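Local coordinates for uncharacterized protein (Legionella pneumophila subsp. pneumophila str. Philadelphia 1, PDB 4R0G) that acts as a guanine-nucleotide exchange factor for the small GTPases Rab5, Rab21 and Rab22, at residues Ile48-Leu52 and Leu93-Tyr99; Tyr17-Leu21 and Lys63-Leu67; Leu104-Tyr108 and Asn126-Leu130; Ser167-Lys172 and Leu207-Leu213. All coordinates share one frame; numbering follows the deposited sequence.

In the fold
Interactions 1, 2 and 3 all lie in the VPS9-like part of the chain, while interaction 4 belongs to the helical bundle domain. Interactions 1 and 2 are buried and apolar. They meet where Leu-93 packs on Phe-64, so helix 80-101 touches helix 58-71 between them. Interaction 3 is a loop contact nearer the surface, and it is the one with a hydrogen bond across its segments. It adjoins interaction 1 through Tyr-99, whose ring stacks on that of Tyr-108. Interaction 4 is partly buried and mixes leucine packing with exposed polar residues. It touches interaction 2 through Leu-18, Val-168 and Thr-211, which brings the two family regions together.

Interaction 1 of 4, residues Ile48-Leu52 and Leu93-Tyr99; sequences IFEWL and LFPCMVY
Ile-48 and Pro-95 form the tight end of this helix-helix contact. Ile-48 CD1 lies 3.5 Å from Pro-95 CB, and the two side chains cross at about a right angle. The sulfur of Cys-96 fills the middle. Its SG is 3.8 Å from Ile-48 CG2 and 4.0 Å from Leu-52 CG. Cys-96 chi1 is -61°, which sets SG beside its own backbone N and lets it reach between these two side chains. Leu-52 CD1 then meets Tyr-99 CD2 at 3.8 Å. Trp-51 CH2 packs on Leu-93 CD1 at 3.9 Å.

Two approaches are looser. Ile-48 CG2 comes to the edge of the Tyr-99 ring, 4.2 Å from CE2. Cys-96 SG makes an oblique sulfur-aromatic contact with Trp-51, 5.3 Å from the centroid of the five-membered ring. Trp-51 NE1 is hydrogen-bonded to Asp-60 OD2. On the more open side of the helix, the partly exposed Glu-50 is hydrogen-bonded to Tyr-31.

The axes of the two segments cross at -51°. Helix 40-53 packs on helix 80-101 here, inside the VPS9-like region. Phe-49 turns to helix 116-126, while Leu-93 also touches helices 58-71 and 132-151.

Interaction 2 of 4, residues Tyr17-Leu21 and Lys63-Leu67; sequences YLLFL and KFAIL
The contact between Tyr-17 to Leu-21 and Lys-63 to Leu-67 is mainly apolar, and Leu-67 is at its centre. Leu-67 CG lies 3.7 Å from Tyr-17 CD1, and Leu-67 CB sits over one face of the tyrosine ring, displaced toward its rim. The two side chains run past each other in opposite directions. Leu-67 CD1 reaches further, to Leu-21 CD2 at 3.6 Å, where the leucines meet tip to tip. The same methyl also approaches the edge of the Phe-20 ring, 3.9 Å from CD2. Ile-66 CD1 lies 3.5 Å from Tyr-17 OH.

The aromatic contact is between Phe-20 and Phe-64. Phe-20 CE2 lies at the Phe-64 ring edge, 3.9 Å from CD1, and Phe-64 CE1 lies at the Phe-20 edge. The side chains cross at about a right angle. In both residues CG is anti to the backbone N (chi1 158° and 180°), which carries the rings to one another between the helices.

The polar part is slight. Tyr-17 OH comes within 3.6 Å of Lys-63 O, and no hydrogen bond joins the two segments. The Lys-63 amine makes a salt bridge with Asp-59 and a hydrogen bond to Arg-13 O.

Short helix 17-20 is thereby laid against helix 58-71. Leu-12 of helix 5-14 packs on Tyr-17 and Phe-20. Helix 155-183 also touches Tyr-17, and helix 80-101 backs Phe-64 and Leu-67.

Interaction 3 of 4, residues Leu104-Tyr108 and Asn126-Leu130; sequences LQEHY and NNAYL
The two loops that flank helix 116-126 meet here, with Asn-126 gripping the turn at His-107 and Tyr-108. Asn-126 ND2 donates to His-107 O at 2.6 Å, with an N-H...O angle of 152°. The nitrogen approaches from above the carbonyl plane. It also lies over the centre of the Tyr-108 ring, 3.4 Å above its plane. The amide stands nearly upright on that ring, with the planes 79° apart. Asn-126 chi1 of -72° sets CG beside the backbone N and aims the amide at this site. Asn-126 CB touches Tyr-108 OH at 3.5 Å, so the side chain spans the ring from its centre to the hydroxyl end.

Tyr-129 CD2 lies over one face of the His-107 imidazole, toward its rim, and Tyr-129 CE2 is 3.4 Å from His-107 CD2. The ring planes are inclined obliquely, neither stacked nor edge-to-face. His-107 ND1 donates to Leu-104 O at 2.9 Å, in the plane of the imidazole. This bond fixes the ring's rotation. The backbone N of His-107 reaches the same oxygen, so Leu-104 O is gripped twice.

Leu-104 supplies the apolar end. Its CD1 meets Tyr-129 CB at 4.2 Å, and its CD2 meets Leu-130 CG at 4.3 Å. Leu-130 goes on to pack against helices 80-101 and 132-151. The contact joins the loop after helix 80-101 to that before helix 132-151, within the VPS9-like domain.

Interaction 4 of 4, residues Ser167-Lys172 and Leu207-Leu213; sequences SVTYLK and LHEQTEL
Val-168 lays its CG2 methyl against the backbone of the loop at Thr-211 and Glu-212, 3.4 Å from Glu-212 CA and 3.5 Å from Thr-211 O. Its other methyl, CG1, meets Gln-210 O at 3.6 Å. This is packing within the helical bundle domain: helix 155-183 lies against the end of helix 193-208 and the link that follows it.

Two leucines of 207-213, Leu-207 and Leu-213, pack near the valine. Leu-207 CD1 packs on Leu-171 CB at 3.9 Å. Leu-213 CD2 touches Leu-171 CD1, where the two side chains meet at a slant. Leu-213 CD1 turns to the backbone and lies 3.4 Å from Ser-167 O. Leu-171 also touches Ile-221 of helix 215-229, so it is held between parts of the bundle. Val-168 and Thr-211 both reach Leu-18 of helix 17-20, which links the bundle to the VPS9-like region.

The end with Lys-172 and His-208 is more exposed. These two side chains run side by side and point the same way. The lysine chain bends at its last torsion, chi4 -80°. Its CE carbon, rather than NZ, makes the nearer approach, 3.8 Å from His-208 ND1.

Interaction 1 of 4, residues Ile48-Leu52 and Leu93-Tyr99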
loop_
_atom_site.group_PDB
_atom_site.type_symbol
_atom_site.label_atom_id
_atom_site.label_comp_id
_atom_site.label_asym_id
_atom_site.label_seq_id
_atom_site.Cartn_x
_atom_site.Cartn_y
_atom_site.Cartn_z
ATOM N N ILE A 48 -3.254 8.107 25.899
ATOM C CA ILE A 48 -3.917 9.353 26.300
ATOM C C ILE A 48 -3.280 9.920 27.570
ATOM O O ILE A 48 -2.942 11.106 27.651
ATOM C CB ILE A 48 -5.422 9.187 26.556
ATOM C CG1 ILE A 48 -6.161 8.972 25.236
ATOM C CG2 ILE A 48 -5.965 10.448 27.246
ATOM C CD1 ILE A 48 -7.426 8.224 25.411
ATOM N N PHE A 49 -3.129 9.064 28.566
ATOM C CA PHE A 49 -2.484 9.451 29.797
ATOM C C PHE A 49 -1.141 10.048 29.478
ATOM O O PHE A 49 -0.840 11.183 29.830
ATOM C CB PHE A 49 -2.257 8.220 30.656
ATOM C CG PHE A 49 -1.524 8.505 31.907
ATOM C CD1 PHE A 49 -2.124 9.245 32.917
ATOM C CD2 PHE A 49 -0.230 8.053 32.079
ATOM C CE1 PHE A 49 -1.454 9.521 34.087
ATOM C CE2 PHE A 49 0.460 8.330 33.252
ATOM C CZ PHE A 49 -0.160 9.061 34.260
ATOM N N GLU A 50 -0.339 9.278 28.767
ATOM C CA GLU A 50 1.032 9.671 28.521
ATOM C C GLU A 50 1.176 11.003 27.749
ATOM O O GLU A 50 1.997 11.859 28.057
ATOM C CB GLU A 50 1.743 8.524 27.826
ATOM C CG GLU A 50 3.184 8.491 28.148
ATOM C CD GLU A 50 3.485 8.034 29.555
ATOM O OE1 GLU A 50 2.960 6.983 29.967
ATOM O OE2 GLU A 50 4.262 8.722 30.251
ATOM N N TRP A 51 0.342 11.196 26.762
ATOM C CA TRP A 51 0.464 12.366 25.939
ATOM C C TRP A 51 0.011 13.596 26.727
ATOM O O TRP A 51 0.473 14.707 26.480
ATOM C CB TRP A 51 -0.400 12.139 24.703
ATOM C CG TRP A 51 -0.037 12.938 23.533
ATOM C CD1 TRP A 51 0.785 14.029 23.498
ATOM C CD2 TRP A 51 -0.503 12.733 22.190
ATOM N NE1 TRP A 51 0.864 14.511 22.211
ATOM C CE2 TRP A 51 0.089 13.735 21.390
ATOM C CE3 TRP A 51 -1.371 11.803 21.591
ATOM C CZ2 TRP A 51 -0.157 13.831 20.007
ATOM C CZ3 TRP A 51 -1.620 11.905 20.217
ATOM C CH2 TRP A 51 -1.012 12.907 19.445
ATOM N N LEU A 52 -0.911 13.395 27.663
ATOM C CA LEU A 52 -1.435 14.499 28.453
ATOM C C LEU A 52 -0.437 14.956 29.522
ATOM O O LEU A 52 -0.398 16.135 29.898
ATOM C CB LEU A 52 -2.794 14.127 29.071
ATOM C CG LEU A 52 -3.993 14.102 28.108
ATOM C CD1 LEU A 52 -5.293 13.764 28.807
ATOM C CD2 LEU A 52 -4.137 15.430 27.369
ATOM N N LEU A 93 -5.726 10.412 20.095
ATOM C CA LEU A 93 -5.650 11.844 19.819
ATOM C C LEU A 93 -6.951 12.591 20.130
ATOM O O LEU A 93 -6.953 13.698 20.692
ATOM C CB LEU A 93 -5.295 12.051 18.349
ATOM C CG LEU A 93 -5.508 13.492 17.871
ATOM C CD1 LEU A 93 -4.532 14.420 18.549
ATOM C CD2 LEU A 93 -5.378 13.618 16.361
ATOM N N PHE A 94 -8.050 11.965 19.738
ATOM C CA PHE A 94 -9.342 12.606 19.791
ATOM C C PHE A 94 -9.789 12.844 21.220
ATOM O O PHE A 94 -10.207 13.956 21.534
ATOM C CB PHE A 94 -10.377 11.860 18.934
ATOM C CG PHE A 94 -9.967 11.717 17.497
ATOM C CD1 PHE A 94 -9.538 12.813 16.779
ATOM C CD2 PHE A 94 -9.960 10.488 16.880
ATOM C CE1 PHE A 94 -9.139 12.681 15.467
ATOM C CE2 PHE A 94 -9.556 10.359 15.561
ATOM C CZ PHE A 94 -9.145 11.451 14.870
ATOM N N PRO A 95 -9.682 11.825 22.096
ATOM C CA PRO A 95 -9.925 12.096 23.525
ATOM C C PRO A 95 -9.087 13.248 24.078
ATOM O O PRO A 95 -9.646 14.124 24.752
ATOM C CB PRO A 95 -9.477 10.809 24.207
ATOM C CG PRO A 95 -9.671 9.763 23.188
ATOM C CD PRO A 95 -9.422 10.398 21.841
ATOM N N CYS A 96 -7.780 13.247 23.803
ATOM C CA CYS A 96 -6.926 14.348 24.243
ATOM C C CYS A 96 -7.466 15.709 23.746
ATOM O O CYS A 96 -7.504 16.674 24.494
ATOM C CB CYS A 96 -5.454 14.157 23.814
ATOM S SG CYS A 96 -4.632 12.671 24.472
ATOM N N MET A 97 -7.893 15.781 22.490
ATOM C CA MET A 97 -8.467 17.026 21.968
ATOM C C MET A 97 -9.698 17.431 22.767
ATOM O O MET A 97 -9.904 18.602 23.071
ATOM C CB MET A 97 -8.805 16.909 20.487
ATOM C CG MET A 97 -7.575 16.783 19.607
ATOM S SD MET A 97 -7.920 16.623 17.843
ATOM C CE MET A 97 -8.393 18.306 17.425
ATOM N N VAL A 98 -10.493 16.437 23.137
ATOM C CA VAL A 98 -11.683 16.668 23.929
ATOM C C VAL A 98 -11.305 17.152 25.315
ATOM O O VAL A 98 -11.841 18.148 25.813
ATOM C CB VAL A 98 -12.514 15.397 24.022
ATOM C CG1 VAL A 98 -13.698 15.584 24.996
ATOM C CG2 VAL A 98 -12.951 15.000 22.623
ATOM N N TYR A 99 -10.367 16.449 25.939
ATOM C CA TYR A 99 -9.913 16.823 27.279
ATOM C C TYR A 99 -9.268 18.200 27.286
ATOM O O TYR A 99 -9.427 18.947 28.234
ATOM C CB TYR A 99 -8.964 15.771 27.819
ATOM C CG TYR A 99 -9.675 14.477 28.078
ATOM C CD1 TYR A 99 -11.031 14.472 28.346
ATOM C CD2 TYR A 99 -8.996 13.258 28.067
ATOM C CE1 TYR A 99 -11.697 13.295 28.614
ATOM C CE2 TYR A 99 -9.652 12.069 28.321
ATOM C CZ TYR A 99 -11.007 12.098 28.598
ATOM O OH TYR A 99 -11.711 10.941 28.852
#

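Interaction 2 of 4, residues Tyr17-Leu21 and Lys63-Leu67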
loop_
_atom_site.group_PDB
_atom_site.type_symbol
_atom_site.label_atom_id
_atom_site.label_comp_id
_atom_site.label_asym_id
_atom_site.label_seq_id
_atom_site.Cartn_x
_atom_site.Cartn_y
_atom_site.Cartn_z
ATOM N N TYR A 17 9.403 11.368 11.933
ATOM C CA TYR A 17 8.128 10.706 12.070
ATOM C C TYR A 17 8.213 9.197 12.270
ATOM O O TYR A 17 7.546 8.655 13.156
ATOM C CB TYR A 17 7.198 11.067 10.920
ATOM C CG TYR A 17 6.755 12.514 10.866
ATOM C CD1 TYR A 17 6.066 13.107 11.911
ATOM C CD2 TYR A 17 6.976 13.271 9.733
ATOM C CE1 TYR A 17 5.633 14.442 11.831
ATOM C CE2 TYR A 17 6.548 14.588 9.643
ATOM C CZ TYR A 17 5.877 15.164 10.692
ATOM O OH TYR A 17 5.468 16.472 10.568
ATOM N N LEU A 18 9.036 8.525 11.461
ATOM C CA LEU A 18 9.242 7.071 11.587
ATOM C C LEU A 18 9.642 6.742 12.993
ATOM O O LEU A 18 9.207 5.727 13.545
ATOM C CB LEU A 18 10.299 6.557 10.614
ATOM C CG LEU A 18 9.626 6.425 9.270
ATOM C CD1 LEU A 18 10.620 6.207 8.169
ATOM C CD2 LEU A 18 8.631 5.292 9.419
ATOM N N LEU A 19 10.455 7.617 13.576
ATOM C CA LEU A 19 10.825 7.470 14.970
ATOM C C LEU A 19 9.624 7.734 15.881
ATOM O O LEU A 19 9.369 6.972 16.807
ATOM C CB LEU A 19 12.022 8.372 15.315
ATOM C CG LEU A 19 12.399 8.367 16.793
ATOM C CD1 LEU A 19 12.717 6.922 17.235
ATOM C CD2 LEU A 19 13.544 9.371 17.087
ATOM N N PHE A 20 8.880 8.799 15.615
ATOM C CA PHE A 20 7.733 9.105 16.469
ATOM C C PHE A 20 6.749 7.945 16.560
ATOM O O PHE A 20 6.237 7.653 17.637
ATOM C CB PHE A 20 7.024 10.345 15.999
ATOM C CG PHE A 20 5.598 10.435 16.470
ATOM C CD1 PHE A 20 5.312 10.717 17.802
ATOM C CD2 PHE A 20 4.533 10.271 15.583
ATOM C CE1 PHE A 20 4.009 10.806 18.258
ATOM C CE2 PHE A 20 3.221 10.379 16.045
ATOM C CZ PHE A 20 2.972 10.655 17.394
ATOM N N LEU A 21 6.538 7.270 15.422
ATOM C CA LEU A 21 5.664 6.084 15.280
ATOM C C LEU A 21 6.127 4.841 16.043
ATOM O O LEU A 21 5.465 3.807 16.012
ATOM C CB LEU A 21 5.467 5.728 13.802
ATOM C CG LEU A 21 4.663 6.732 12.953
ATOM C CD1 LEU A 21 4.486 6.240 11.554
ATOM C CD2 LEU A 21 3.318 6.990 13.570
ATOM N N LYS A 63 1.155 19.021 13.707
ATOM C CA LYS A 63 2.266 18.292 13.120
ATOM C C LYS A 63 1.801 16.881 12.859
ATOM O O LYS A 63 2.152 16.265 11.851
ATOM C CB LYS A 63 3.510 18.335 14.021
ATOM C CG LYS A 63 4.430 19.471 13.667
ATOM C CD LYS A 63 5.247 19.942 14.856
ATOM C CE LYS A 63 5.812 21.352 14.611
ATOM N NZ LYS A 63 6.669 21.838 15.753
ATOM N N PHE A 64 0.971 16.379 13.752
ATOM C CA PHE A 64 0.466 15.037 13.571
ATOM C C PHE A 64 -0.426 15.029 12.324
ATOM O O PHE A 64 -0.564 13.997 11.649
ATOM C CB PHE A 64 -0.277 14.573 14.826
ATOM C CG PHE A 64 -0.835 13.204 14.710
ATOM C CD1 PHE A 64 0.004 12.097 14.780
ATOM C CD2 PHE A 64 -2.208 13.005 14.501
ATOM C CE1 PHE A 64 -0.505 10.815 14.664
ATOM C CE2 PHE A 64 -2.736 11.710 14.383
ATOM C CZ PHE A 64 -1.881 10.622 14.460
ATOM N N ALA A 65 -1.002 16.192 12.002
ATOM C CA ALA A 65 -1.843 16.304 10.810
ATOM C C ALA A 65 -0.990 16.051 9.573
ATOM O O ALA A 65 -1.409 15.325 8.651
ATOM C CB ALA A 65 -2.516 17.645 10.728
ATOM N N ILE A 66 0.210 16.638 9.554
ATOM C CA ILE A 66 1.124 16.408 8.439
ATOM C C ILE A 66 1.314 14.900 8.256
ATOM O O ILE A 66 1.053 14.359 7.166
ATOM C CB ILE A 66 2.483 17.081 8.650
ATOM C CG1 ILE A 66 2.308 18.570 8.940
ATOM C CG2 ILE A 66 3.320 16.930 7.436
ATOM C CD1 ILE A 66 3.477 19.163 9.701
ATOM N N LEU A 67 1.703 14.223 9.342
ATOM C CA LEU A 67 1.934 12.787 9.310
ATOM C C LEU A 67 0.752 12.051 8.666
ATOM O O LEU A 67 0.927 11.254 7.756
ATOM C CB LEU A 67 2.193 12.266 10.724
ATOM C CG LEU A 67 3.153 11.071 10.911
ATOM C CD1 LEU A 67 2.752 10.232 12.117
ATOM C CD2 LEU A 67 3.262 10.180 9.690
#

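Interaction 3 of 4, residues Leu104-Tyr108 and Asn126-Leu130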
loop_
_atom_site.group_PDB
_atom_site.type_symbol
_atom_site.label_atom_id
_atom_site.label_comp_id
_atom_site.label_asym_id
_atom_site.label_seq_id
_atom_site.Cartn_x
_atom_site.Cartn_y
_atom_site.Cartn_z
ATOM N N LEU A 104 -10.366 19.139 31.128
ATOM C CA LEU A 104 -10.382 17.913 31.896
ATOM C C LEU A 104 -8.978 17.380 32.173
ATOM O O LEU A 104 -8.817 16.481 32.995
ATOM C CB LEU A 104 -11.206 16.834 31.160
ATOM C CG LEU A 104 -12.723 16.741 31.366
ATOM C CD1 LEU A 104 -13.124 17.291 32.739
ATOM C CD2 LEU A 104 -13.496 17.425 30.251
ATOM N N GLN A 105 -7.969 17.924 31.504
ATOM C CA GLN A 105 -6.640 17.310 31.540
ATOM C C GLN A 105 -6.039 17.217 32.947
ATOM O O GLN A 105 -5.339 16.262 33.259
ATOM C CB GLN A 105 -5.669 17.955 30.543
ATOM C CG GLN A 105 -5.382 19.425 30.791
ATOM C CD GLN A 105 -6.551 20.314 30.399
ATOM O OE1 GLN A 105 -6.647 21.484 30.819
ATOM N NE2 GLN A 105 -7.452 19.763 29.579
ATOM N N GLU A 106 -6.365 18.172 33.807
ATOM C CA GLU A 106 -5.846 18.174 35.171
ATOM C C GLU A 106 -6.056 16.844 35.853
ATOM O O GLU A 106 -5.159 16.336 36.513
ATOM C CB GLU A 106 -6.477 19.292 36.011
ATOM C CG GLU A 106 -5.887 20.652 35.730
ATOM C CD GLU A 106 -5.748 20.895 34.237
ATOM O OE1 GLU A 106 -6.773 20.732 33.515
ATOM O OE2 GLU A 106 -4.610 21.188 33.783
ATOM N N HIS A 107 -7.224 16.255 35.666
ATOM C CA HIS A 107 -7.528 15.038 36.391
ATOM C C HIS A 107 -6.668 13.925 35.858
ATOM O O HIS A 107 -6.615 12.847 36.451
ATOM C CB HIS A 107 -9.008 14.646 36.280
ATOM C CG HIS A 107 -9.962 15.780 36.512
ATOM N ND1 HIS A 107 -10.268 16.711 35.540
ATOM C CD2 HIS A 107 -10.691 16.120 37.602
ATOM C CE1 HIS A 107 -11.138 17.581 36.024
ATOM N NE2 HIS A 107 -11.410 17.243 37.272
ATOM N N TYR A 108 -6.048 14.154 34.700
ATOM C CA TYR A 108 -5.146 13.153 34.129
ATOM C C TYR A 108 -3.664 13.377 34.461
ATOM O O TYR A 108 -2.852 12.455 34.328
ATOM C CB TYR A 108 -5.407 13.020 32.611
ATOM C CG TYR A 108 -6.826 12.554 32.289
ATOM C CD1 TYR A 108 -7.125 11.192 32.168
ATOM C CD2 TYR A 108 -7.870 13.477 32.130
ATOM C CE1 TYR A 108 -8.411 10.762 31.886
ATOM C CE2 TYR A 108 -9.158 13.061 31.860
ATOM C CZ TYR A 108 -9.432 11.700 31.739
ATOM O OH TYR A 108 -10.726 11.282 31.464
ATOM N N ASN A 126 -11.815 8.898 36.217
ATOM C CA ASN A 126 -12.047 10.147 35.522
ATOM C C ASN A 126 -13.187 10.044 34.518
ATOM O O ASN A 126 -13.731 11.054 34.069
ATOM C CB ASN A 126 -10.757 10.610 34.857
ATOM C CG ASN A 126 -9.730 11.109 35.863
ATOM O OD1 ASN A 126 -10.037 11.281 37.042
ATOM N ND2 ASN A 126 -8.507 11.362 35.394
ATOM N N ASN A 127 -13.574 8.813 34.195
ATOM C CA ASN A 127 -14.682 8.578 33.270
ATOM C C ASN A 127 -15.968 9.222 33.775
ATOM O O ASN A 127 -16.918 9.401 33.021
ATOM C CB ASN A 127 -14.874 7.077 33.050
ATOM C CG ASN A 127 -15.744 6.760 31.857
ATOM O OD1 ASN A 127 -16.891 6.328 32.007
ATOM N ND2 ASN A 127 -15.191 6.935 30.659
ATOM N N ALA A 128 -15.996 9.571 35.055
ATOM C CA ALA A 128 -17.206 10.119 35.643
ATOM C C ALA A 128 -17.247 11.662 35.602
ATOM O O ALA A 128 -18.133 12.297 36.168
ATOM C CB ALA A 128 -17.430 9.559 37.059
ATOM N N TYR A 129 -16.270 12.270 34.951
ATOM C CA TYR A 129 -16.280 13.715 34.809
ATOM C C TYR A 129 -16.812 14.201 33.445
ATOM O O TYR A 129 -16.898 15.402 33.201
ATOM C CB TYR A 129 -14.881 14.280 35.108
ATOM C CG TYR A 129 -14.305 13.886 36.476
ATOM C CD1 TYR A 129 -15.116 13.799 37.613
ATOM C CD2 TYR A 129 -12.950 13.599 36.628
ATOM C CE1 TYR A 129 -14.591 13.429 38.856
ATOM C CE2 TYR A 129 -12.418 13.236 37.859
ATOM C CZ TYR A 129 -13.240 13.148 38.970
ATOM O OH TYR A 129 -12.706 12.783 40.194
ATOM N N LEU A 130 -17.134 13.271 32.543
ATOM C CA LEU A 130 -17.789 13.597 31.261
ATOM C C LEU A 130 -18.870 12.588 30.914
ATOM O O LEU A 130 -18.576 11.411 30.723
ATOM C CB LEU A 130 -16.786 13.611 30.105
ATOM C CG LEU A 130 -16.746 14.835 29.173
ATOM C CD1 LEU A 130 -16.118 14.489 27.850
ATOM C CD2 LEU A 130 -18.125 15.485 28.969
#

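Interaction 4 of 4, residues Ser167-Lys172 and Leu207-Leu213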
loop_
_atom_site.group_PDB
_atom_site.type_symbol
_atom_site.label_atom_id
_atom_site.label_comp_id
_atom_site.label_asym_id
_atom_site.label_seq_id
_atom_site.Cartn_x
_atom_site.Cartn_y
_atom_site.Cartn_z
ATOM N N SER A 167 11.549 7.070 1.769
ATOM C CA SER A 167 12.948 6.763 1.587
ATOM C C SER A 167 13.318 5.479 2.321
ATOM O O SER A 167 13.966 4.587 1.747
ATOM C CB SER A 167 13.785 7.908 2.159
ATOM O OG SER A 167 15.156 7.693 1.887
ATOM N N VAL A 168 12.914 5.394 3.589
ATOM C CA VAL A 168 13.198 4.216 4.388
ATOM C C VAL A 168 12.185 3.141 4.117
ATOM O O VAL A 168 12.479 1.957 4.011
ATOM C CB VAL A 168 13.051 4.507 5.867
ATOM C CG1 VAL A 168 13.340 3.255 6.660
ATOM C CG2 VAL A 168 13.970 5.637 6.269
ATOM N N THR A 169 10.953 3.575 4.023
ATOM C CA THR A 169 9.859 2.649 4.122
ATOM C C THR A 169 9.748 1.786 2.865
ATOM O O THR A 169 9.431 0.606 2.937
ATOM C CB THR A 169 8.591 3.431 4.480
ATOM O OG1 THR A 169 7.862 2.705 5.465
ATOM C CG2 THR A 169 7.749 3.692 3.274
ATOM N N TYR A 170 10.060 2.369 1.713
ATOM C CA TYR A 170 10.008 1.644 0.448
ATOM C C TYR A 170 10.936 0.432 0.483
ATOM O O TYR A 170 10.552 -0.647 0.060
ATOM C CB TYR A 170 10.368 2.583 -0.707
ATOM C CG TYR A 170 10.365 1.904 -2.046
ATOM C CD1 TYR A 170 9.169 1.548 -2.663
ATOM C CD2 TYR A 170 11.557 1.623 -2.703
ATOM C CE1 TYR A 170 9.164 0.921 -3.901
ATOM C CE2 TYR A 170 11.564 0.998 -3.937
ATOM C CZ TYR A 170 10.368 0.649 -4.532
ATOM O OH TYR A 170 10.391 0.028 -5.768
ATOM N N LEU A 171 12.152 0.641 0.996
ATOM C CA LEU A 171 13.097 -0.440 1.293
ATOM C C LEU A 171 12.518 -1.501 2.183
ATOM O O LEU A 171 12.767 -2.674 1.961
ATOM C CB LEU A 171 14.351 0.076 1.978
ATOM C CG LEU A 171 15.490 0.569 1.095
ATOM C CD1 LEU A 171 16.717 0.726 1.929
ATOM C CD2 LEU A 171 15.749 -0.399 -0.074
ATOM N N LYS A 172 11.747 -1.083 3.187
ATOM C CA LYS A 172 11.206 -2.006 4.180
ATOM C C LYS A 172 10.302 -3.035 3.512
ATOM O O LYS A 172 10.515 -4.249 3.660
ATOM C CB LYS A 172 10.485 -1.253 5.308
ATOM C CG LYS A 172 9.686 -2.111 6.311
ATOM C CD LYS A 172 9.261 -1.277 7.559
ATOM C CE LYS A 172 8.744 -2.120 8.764
ATOM N NZ LYS A 172 7.314 -2.580 8.645
ATOM N N LEU A 207 16.933 -3.483 9.468
ATOM C CA LEU A 207 16.258 -2.332 8.928
ATOM C C LEU A 207 15.023 -1.958 9.740
ATOM O O LEU A 207 14.534 -0.842 9.643
ATOM C CB LEU A 207 15.851 -2.603 7.487
ATOM C CG LEU A 207 16.312 -1.680 6.363
ATOM C CD1 LEU A 207 15.388 -1.916 5.212
ATOM C CD2 LEU A 207 16.235 -0.226 6.740
ATOM N N HIS A 208 14.514 -2.884 10.543
ATOM C CA HIS A 208 13.249 -2.650 11.241
ATOM C C HIS A 208 13.399 -1.574 12.283
ATOM O O HIS A 208 12.447 -0.883 12.612
ATOM C CB HIS A 208 12.742 -3.919 11.907
ATOM C CG HIS A 208 11.405 -3.756 12.552
ATOM N ND1 HIS A 208 10.231 -3.722 11.832
ATOM C CD2 HIS A 208 11.057 -3.609 13.852
ATOM C CE1 HIS A 208 9.215 -3.575 12.662
ATOM N NE2 HIS A 208 9.693 -3.498 13.896
ATOM N N GLU A 209 14.610 -1.447 12.801
ATOM C CA GLU A 209 14.909 -0.466 13.825
ATOM C C GLU A 209 15.282 0.911 13.242
ATOM O O GLU A 209 15.501 1.858 13.986
ATOM C CB GLU A 209 16.041 -1.005 14.734
ATOM C CG GLU A 209 15.598 -1.623 16.091
ATOM C CD GLU A 209 14.636 -2.825 15.958
ATOM O OE1 GLU A 209 14.977 -3.817 15.261
ATOM O OE2 GLU A 209 13.538 -2.778 16.567
ATOM N N GLN A 210 15.361 1.042 11.925
ATOM C CA GLN A 210 15.964 2.247 11.388
ATOM C C GLN A 210 14.971 3.318 10.921
ATOM O O GLN A 210 14.008 3.015 10.240
ATOM C CB GLN A 210 16.995 1.902 10.316
ATOM C CG GLN A 210 18.386 2.357 10.718
ATOM C CD GLN A 210 18.969 1.529 11.847
ATOM O OE1 GLN A 210 19.081 0.296 11.731
ATOM N NE2 GLN A 210 19.340 2.196 12.961
ATOM N N THR A 211 15.173 4.565 11.338
ATOM C CA THR A 211 14.233 5.627 10.962
ATOM C C THR A 211 14.668 6.534 9.797
ATOM O O THR A 211 13.899 7.384 9.340
ATOM C CB THR A 211 13.820 6.470 12.200
ATOM O OG1 THR A 211 14.968 7.134 12.753
ATOM C CG2 THR A 211 13.224 5.564 13.257
ATOM N N GLU A 212 15.898 6.353 9.327
ATOM C CA GLU A 212 16.401 7.097 8.171
ATOM C C GLU A 212 17.607 6.399 7.539
ATOM O O GLU A 212 18.258 5.570 8.167
ATOM C CB GLU A 212 16.730 8.546 8.540
ATOM C CG GLU A 212 17.683 8.704 9.732
ATOM C CD GLU A 212 17.796 10.151 10.228
ATOM O OE1 GLU A 212 16.852 10.948 10.000
ATOM O OE2 GLU A 212 18.829 10.478 10.857
ATOM N N LEU A 213 17.913 6.712 6.288
ATOM C CA LEU A 213 19.069 6.065 5.695
ATOM C C LEU A 213 20.317 6.948 5.895
ATOM O O LEU A 213 20.552 7.925 5.163
ATOM C CB LEU A 213 18.815 5.812 4.209
ATOM C CG LEU A 213 17.556 4.996 3.903
ATOM C CD1 LEU A 213 17.258 4.950 2.422
ATOM C CD2 LEU A 213 17.676 3.570 4.438
#